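PDB 6CPU: phosphodiesterase from Candida albicans, which belongs to the cyclic nucleotide phosphodiesterase family, with a largely helical fold that holds a zinc and a magnesium ion. Local coordinates for residues 533-542 / 554-562. Numbering follows the deposited sequence.
Sequences INLFAENLFN and TCDIIMENK
Ile558 sits between Ile533 and Phe541, and these three side chains make the centre of the tight, buried part of the contact, with Thr554 and Cys555 beside Phe541. Ile558 CG2 meets Ile533 CG2 at 3.4 Å, closer than usual for two carbons. Ile558 CD1 lies 3.6 Å from Phe541 CD2, and the two side chains cross at about a right angle. Thr554 reaches the same ring, with OG1 3.4 Å from Phe541 CD1. That hydroxyl is hydrogen-bonded to Leu551 O and meets the ring obliquely. Cys555 packs SG 4.0 Å from Phe541 CB. Thr467 of a loop and Cys460 of helix 446-462 also cover Phe541.

The other side is polar and more open. CG of Lys562 is anti to the backbone N (chi1 -171°) and the chain runs straight beyond it, which carries NZ across to helix 525-547. There Lys562 NZ donates to Asn534 OD1 at 2.7 Å, in the carbonyl plane. NZ also forms a salt bridge with OE1 of Glu538, 2.8 Å away, which uses its syn lone pair, on the side of OE2. The exposed Met559 only brushes Glu538, CE to OE2 at 3.7 Å.

The contact pairs two consecutive helices as a nearly antiparallel hairpin, axes 9.5 Å apart, near the C-terminus. The carboxylate of Glu538 probably favours the charged form of Lys562, whose ammonium is fixed by two acceptors at the partly exposed edge, while apolar contact holds the buried side.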
ATOM      1  N   ILE A 533       9.972  16.053  13.956  1.00 42.98           N
ATOM      2  CA  ILE A 533       9.206  16.152  15.202  1.00 45.01           C
ATOM      3  C   ILE A 533       8.875  17.608  15.549  1.00 46.77           C
ATOM      4  O   ILE A 533       7.734  17.924  15.892  1.00 47.93           O
ATOM      5  CB  ILE A 533       9.945  15.482  16.381  1.00 45.05           C
ATOM      6  CG1 ILE A 533       9.953  13.961  16.192  1.00 43.65           C
ATOM      7  CG2 ILE A 533       9.289  15.842  17.714  1.00 45.19           C
ATOM      8  CD1 ILE A 533      11.031  13.249  16.976  1.00 43.66           C
ATOM      9  N   ASN A 534       9.868  18.487  15.454  1.00 50.94           N
ATOM     10  CA  ASN A 534       9.655  19.907  15.750  1.00 54.20           C
ATOM     11  C   ASN A 534       8.713  20.576  14.755  1.00 54.64           C
ATOM     12  O   ASN A 534       7.739  21.215  15.150  1.00 57.19           O
ATOM     13  CB  ASN A 534      10.991  20.661  15.805  1.00 54.39           C
ATOM     14  CG  ASN A 534      11.758  20.403  17.092  1.00 54.98           C
ATOM     15  OD1 ASN A 534      11.163  20.207  18.152  1.00 53.91           O
ATOM     16  ND2 ASN A 534      13.085  20.410  17.006  1.00 56.53           N
ATOM     17  N   LEU A 535       8.990  20.404  13.468  1.00 55.25           N
ATOM     18  CA  LEU A 535       8.252  21.124  12.437  1.00 56.56           C
ATOM     19  C   LEU A 535       6.879  20.538  12.094  1.00 53.38           C
ATOM     20  O   LEU A 535       6.040  21.261  11.571  1.00 54.47           O
ATOM     21  CB  LEU A 535       9.117  21.273  11.180  1.00 60.29           C
ATOM     22  CG  LEU A 535      10.319  22.209  11.401  1.00 63.89           C
ATOM     23  CD1 LEU A 535      11.481  21.872  10.480  1.00 65.14           C
ATOM     24  CD2 LEU A 535       9.914  23.672  11.243  1.00 64.61           C
ATOM     25  N   PHE A 536       6.634  19.258  12.393  1.00 51.88           N
ATOM     26  CA  PHE A 536       5.329  18.632  12.082  1.00 50.43           C
ATOM     27  C   PHE A 536       4.675  17.812  13.209  1.00 48.17           C
ATOM     28  O   PHE A 536       3.548  18.103  13.608  1.00 47.42           O
ATOM     29  CB  PHE A 536       5.436  17.757  10.822  1.00 50.95           C
ATOM     30  CG  PHE A 536       5.831  18.516   9.583  1.00 51.36           C
ATOM     31  CD1 PHE A 536       5.014  19.514   9.076  1.00 52.47           C
ATOM     32  CD2 PHE A 536       7.020  18.228   8.921  1.00 53.25           C
ATOM     33  CE1 PHE A 536       5.378  20.218   7.940  1.00 52.81           C
ATOM     34  CE2 PHE A 536       7.389  18.928   7.782  1.00 53.43           C
ATOM     35  CZ  PHE A 536       6.564  19.925   7.291  1.00 53.41           C
ATOM     36  N   ALA A 537       5.363  16.785  13.706  1.00 47.32           N
ATOM     37  CA  ALA A 537       4.712  15.752  14.526  1.00 46.82           C
ATOM     38  C   ALA A 537       4.252  16.239  15.899  1.00 47.55           C
ATOM     39  O   ALA A 537       3.081  16.066  16.269  1.00 45.98           O
ATOM     40  CB  ALA A 537       5.629  14.550  14.685  1.00 46.59           C
ATOM     41  N   GLU A 538       5.174  16.836  16.651  1.00 48.76           N
ATOM     42  CA  GLU A 538       4.881  17.296  18.011  1.00 48.34           C
ATOM     43  C   GLU A 538       3.573  18.075  18.044  1.00 46.38           C
ATOM     44  O   GLU A 538       2.688  17.759  18.833  1.00 43.11           O
ATOM     45  CB  GLU A 538       6.030  18.146  18.564  1.00 51.37           C
ATOM     46  CG  GLU A 538       5.923  18.445  20.054  1.00 52.84           C
ATOM     47  CD  GLU A 538       7.266  18.739  20.704  1.00 55.15           C
ATOM     48  OE1 GLU A 538       8.225  19.105  19.990  1.00 54.96           O
ATOM     49  OE2 GLU A 538       7.365  18.601  21.942  1.00 58.06           O
ATOM     50  N   ASN A 539       3.439  19.059  17.160  1.00 46.27           N
ATOM     51  CA  ASN A 539       2.249  19.908  17.136  1.00 47.71           C
ATOM     52  C   ASN A 539       0.963  19.188  16.758  1.00 46.34           C
ATOM     53  O   ASN A 539      -0.080  19.433  17.365  1.00 46.07           O
ATOM     54  CB  ASN A 539       2.460  21.104  16.206  1.00 50.69           C
ATOM     55  CG  ASN A 539       3.450  22.106  16.765  1.00 52.01           C
ATOM     56  OD1 ASN A 539       3.599  22.240  17.980  1.00 55.81           O
ATOM     57  ND2 ASN A 539       4.135  22.817  15.879  1.00 53.73           N
ATOM     58  N   LEU A 540       1.022  18.308  15.758  1.00 44.69           N
ATOM     59  CA  LEU A 540      -0.181  17.582  15.326  1.00 42.40           C
ATOM     60  C   LEU A 540      -0.682  16.620  16.405  1.00 39.17           C
ATOM     61  O   LEU A 540      -1.876  16.579  16.706  1.00 38.75           O
ATOM     62  CB  LEU A 540       0.073  16.800  14.027  1.00 41.63           C
ATOM     63  CG  LEU A 540      -1.109  15.962  13.515  1.00 42.69           C
ATOM     64  CD1 LEU A 540      -2.264  16.844  13.062  1.00 43.34           C
ATOM     65  CD2 LEU A 540      -0.667  15.038  12.387  1.00 42.67           C
ATOM     66  N   PHE A 541       0.220  15.824  16.960  1.00 38.36           N
ATOM     67  CA  PHE A 541      -0.181  14.827  17.951  1.00 39.91           C
ATOM     68  C   PHE A 541      -0.668  15.491  19.252  1.00 42.31           C
ATOM     69  O   PHE A 541      -1.735  15.134  19.776  1.00 40.46           O
ATOM     70  CB  PHE A 541       0.945  13.818  18.194  1.00 39.66           C
ATOM     71  CG  PHE A 541       1.043  12.770  17.118  1.00 38.97           C
ATOM     72  CD1 PHE A 541       0.161  11.696  17.105  1.00 38.70           C
ATOM     73  CD2 PHE A 541       1.977  12.876  16.094  1.00 39.17           C
ATOM     74  CE1 PHE A 541       0.228  10.738  16.111  1.00 37.24           C
ATOM     75  CE2 PHE A 541       2.045  11.917  15.092  1.00 37.96           C
ATOM     76  CZ  PHE A 541       1.170  10.851  15.102  1.00 36.63           C
ATOM     77  N   ASN A 542       0.089  16.473  19.744  1.00 44.32           N
ATOM     78  CA  ASN A 542      -0.356  17.309  20.873  1.00 44.77           C
ATOM     79  C   ASN A 542      -1.744  17.884  20.635  1.00 43.26           C
ATOM     80  O   ASN A 542      -2.616  17.775  21.486  1.00 42.68           O
ATOM     81  CB  ASN A 542       0.637  18.449  21.139  1.00 46.73           C
ATOM     82  CG  ASN A 542       1.891  17.981  21.855  1.00 49.06           C
ATOM     83  OD1 ASN A 542       1.851  17.038  22.649  1.00 53.58           O
ATOM     84  ND2 ASN A 542       3.014  18.646  21.590  1.00 52.06           N
ATOM     85  N   THR A 554       0.900   8.788  22.326  1.00 38.63           N
ATOM     86  CA  THR A 554       1.702   9.140  21.149  1.00 38.91           C
ATOM     87  C   THR A 554       2.629  10.313  21.454  1.00 38.78           C
ATOM     88  O   THR A 554       3.817  10.271  21.139  1.00 36.26           O
ATOM     89  CB  THR A 554       0.836   9.470  19.919  1.00 37.49           C
ATOM     90  OG1 THR A 554      -0.112  10.496  20.236  1.00 39.93           O
ATOM     91  CG2 THR A 554       0.094   8.229  19.441  1.00 38.41           C
ATOM     92  N   CYS A 555       2.084  11.352  22.078  1.00 42.29           N
ATOM     93  CA  CYS A 555       2.903  12.487  22.521  1.00 45.71           C
ATOM     94  C   CYS A 555       3.999  12.049  23.505  1.00 45.28           C
ATOM     95  O   CYS A 555       5.129  12.544  23.446  1.00 46.56           O
ATOM     96  CB  CYS A 555       2.025  13.564  23.155  1.00 46.62           C
ATOM     97  SG  CYS A 555       0.592  14.026  22.157  1.00 54.73           S
ATOM     98  N   ASP A 556       3.667  11.112  24.394  1.00 46.82           N
ATOM     99  CA  ASP A 556       4.634  10.593  25.370  1.00 45.94           C
ATOM    100  C   ASP A 556       5.828   9.936  24.696  1.00 46.12           C
ATOM    101  O   ASP A 556       6.972  10.164  25.101  1.00 44.95           O
ATOM    102  CB  ASP A 556       3.978   9.592  26.331  1.00 49.04           C
ATOM    103  CG  ASP A 556       2.836  10.202  27.136  1.00 49.51           C
ATOM    104  OD1 ASP A 556       2.789  11.443  27.275  1.00 49.30           O
ATOM    105  OD2 ASP A 556       1.978   9.436  27.626  1.00 51.89           O
ATOM    106  N   ILE A 557       5.570   9.133  23.657  1.00 44.33           N
ATOM    107  CA  ILE A 557       6.649   8.435  22.947  1.00 42.88           C
ATOM    108  C   ILE A 557       7.450   9.385  22.054  1.00 40.79           C
ATOM    109  O   ILE A 557       8.666   9.239  21.943  1.00 38.47           O
ATOM    110  CB  ILE A 557       6.132   7.227  22.124  1.00 42.83           C
ATOM    111  CG1 ILE A 557       5.495   6.183  23.048  1.00 43.58           C
ATOM    112  CG2 ILE A 557       7.268   6.591  21.338  1.00 42.20           C
ATOM    113  CD1 ILE A 557       4.691   5.117  22.328  1.00 44.19           C
ATOM    114  N   ILE A 558       6.784  10.350  21.419  1.00 44.44           N
ATOM    115  CA  ILE A 558       7.498  11.372  20.641  1.00 45.25           C
ATOM    116  C   ILE A 558       8.550  12.070  21.504  1.00 45.47           C
ATOM    117  O   ILE A 558       9.702  12.221  21.091  1.00 43.84           O
ATOM    118  CB  ILE A 558       6.549  12.435  20.050  1.00 47.07           C
ATOM    119  CG1 ILE A 558       5.677  11.825  18.951  1.00 48.19           C
ATOM    120  CG2 ILE A 558       7.349  13.596  19.462  1.00 47.37           C
ATOM    121  CD1 ILE A 558       4.417  12.618  18.671  1.00 49.64           C
ATOM    122  N   MET A 559       8.153  12.482  22.704  1.00 48.83           N
ATOM    123  CA  MET A 559       9.078  13.159  23.620  1.00 52.27           C
ATOM    124  C   MET A 559      10.247  12.245  24.001  1.00 50.73           C
ATOM    125  O   MET A 559      11.406  12.641  23.875  1.00 46.80           O
ATOM    126  CB  MET A 559       8.349  13.656  24.872  1.00 56.21           C
ATOM    127  CG  MET A 559       9.166  14.632  25.712  1.00 60.11           C
ATOM    128  SD  MET A 559       9.441  16.220  24.897  1.00 64.84           S
ATOM    129  CE  MET A 559       7.901  17.055  25.286  1.00 65.01           C
ATOM    130  N   GLU A 560       9.943  11.021  24.434  1.00 51.39           N
ATOM    131  CA  GLU A 560      10.983  10.039  24.767  1.00 51.44           C
ATOM    132  C   GLU A 560      11.974   9.849  23.615  1.00 50.73           C
ATOM    133  O   GLU A 560      13.195   9.877  23.818  1.00 49.63           O
ATOM    134  CB  GLU A 560      10.363   8.688  25.143  1.00 54.76           C
ATOM    135  CG  GLU A 560       9.644   8.682  26.483  1.00 57.84           C
ATOM    136  CD  GLU A 560       9.124   7.310  26.869  1.00 61.72           C
ATOM    137  OE1 GLU A 560       9.928   6.351  26.878  1.00 63.43           O
ATOM    138  OE2 GLU A 560       7.914   7.192  27.173  1.00 65.53           O
ATOM    139  N   ASN A 561      11.449   9.659  22.405  1.00 47.11           N
ATOM    140  CA  ASN A 561      12.295   9.551  21.220  1.00 45.16           C
ATOM    141  C   ASN A 561      13.081  10.838  20.959  1.00 43.63           C
ATOM    142  O   ASN A 561      14.260  10.785  20.621  1.00 44.21           O
ATOM    143  CB  ASN A 561      11.457   9.192  19.981  1.00 45.53           C
ATOM    144  CG  ASN A 561      10.933   7.763  20.016  1.00 45.49           C
ATOM    145  OD1 ASN A 561      11.512   6.888  20.665  1.00 41.54           O
ATOM    146  ND2 ASN A 561       9.840   7.516  19.291  1.00 44.97           N
ATOM    147  N   LYS A 562      12.424  11.984  21.110  1.00 47.37           N
ATOM    148  CA  LYS A 562      13.068  13.287  20.885  1.00 50.75           C
ATOM    149  C   LYS A 562      14.264  13.486  21.819  1.00 51.19           C
ATOM    150  O   LYS A 562      15.342  13.888  21.378  1.00 51.39           O
ATOM    151  CB  LYS A 562      12.061  14.424  21.078  1.00 52.68           C
ATOM    152  CG  LYS A 562      12.568  15.794  20.655  1.00 55.04           C
ATOM    153  CD  LYS A 562      11.479  16.843  20.816  1.00 56.48           C
ATOM    154  CE  LYS A 562      12.009  18.238  20.533  1.00 58.39           C
ATOM    155  NZ  LYS A 562      10.946  19.268  20.685  1.00 59.39           N
TER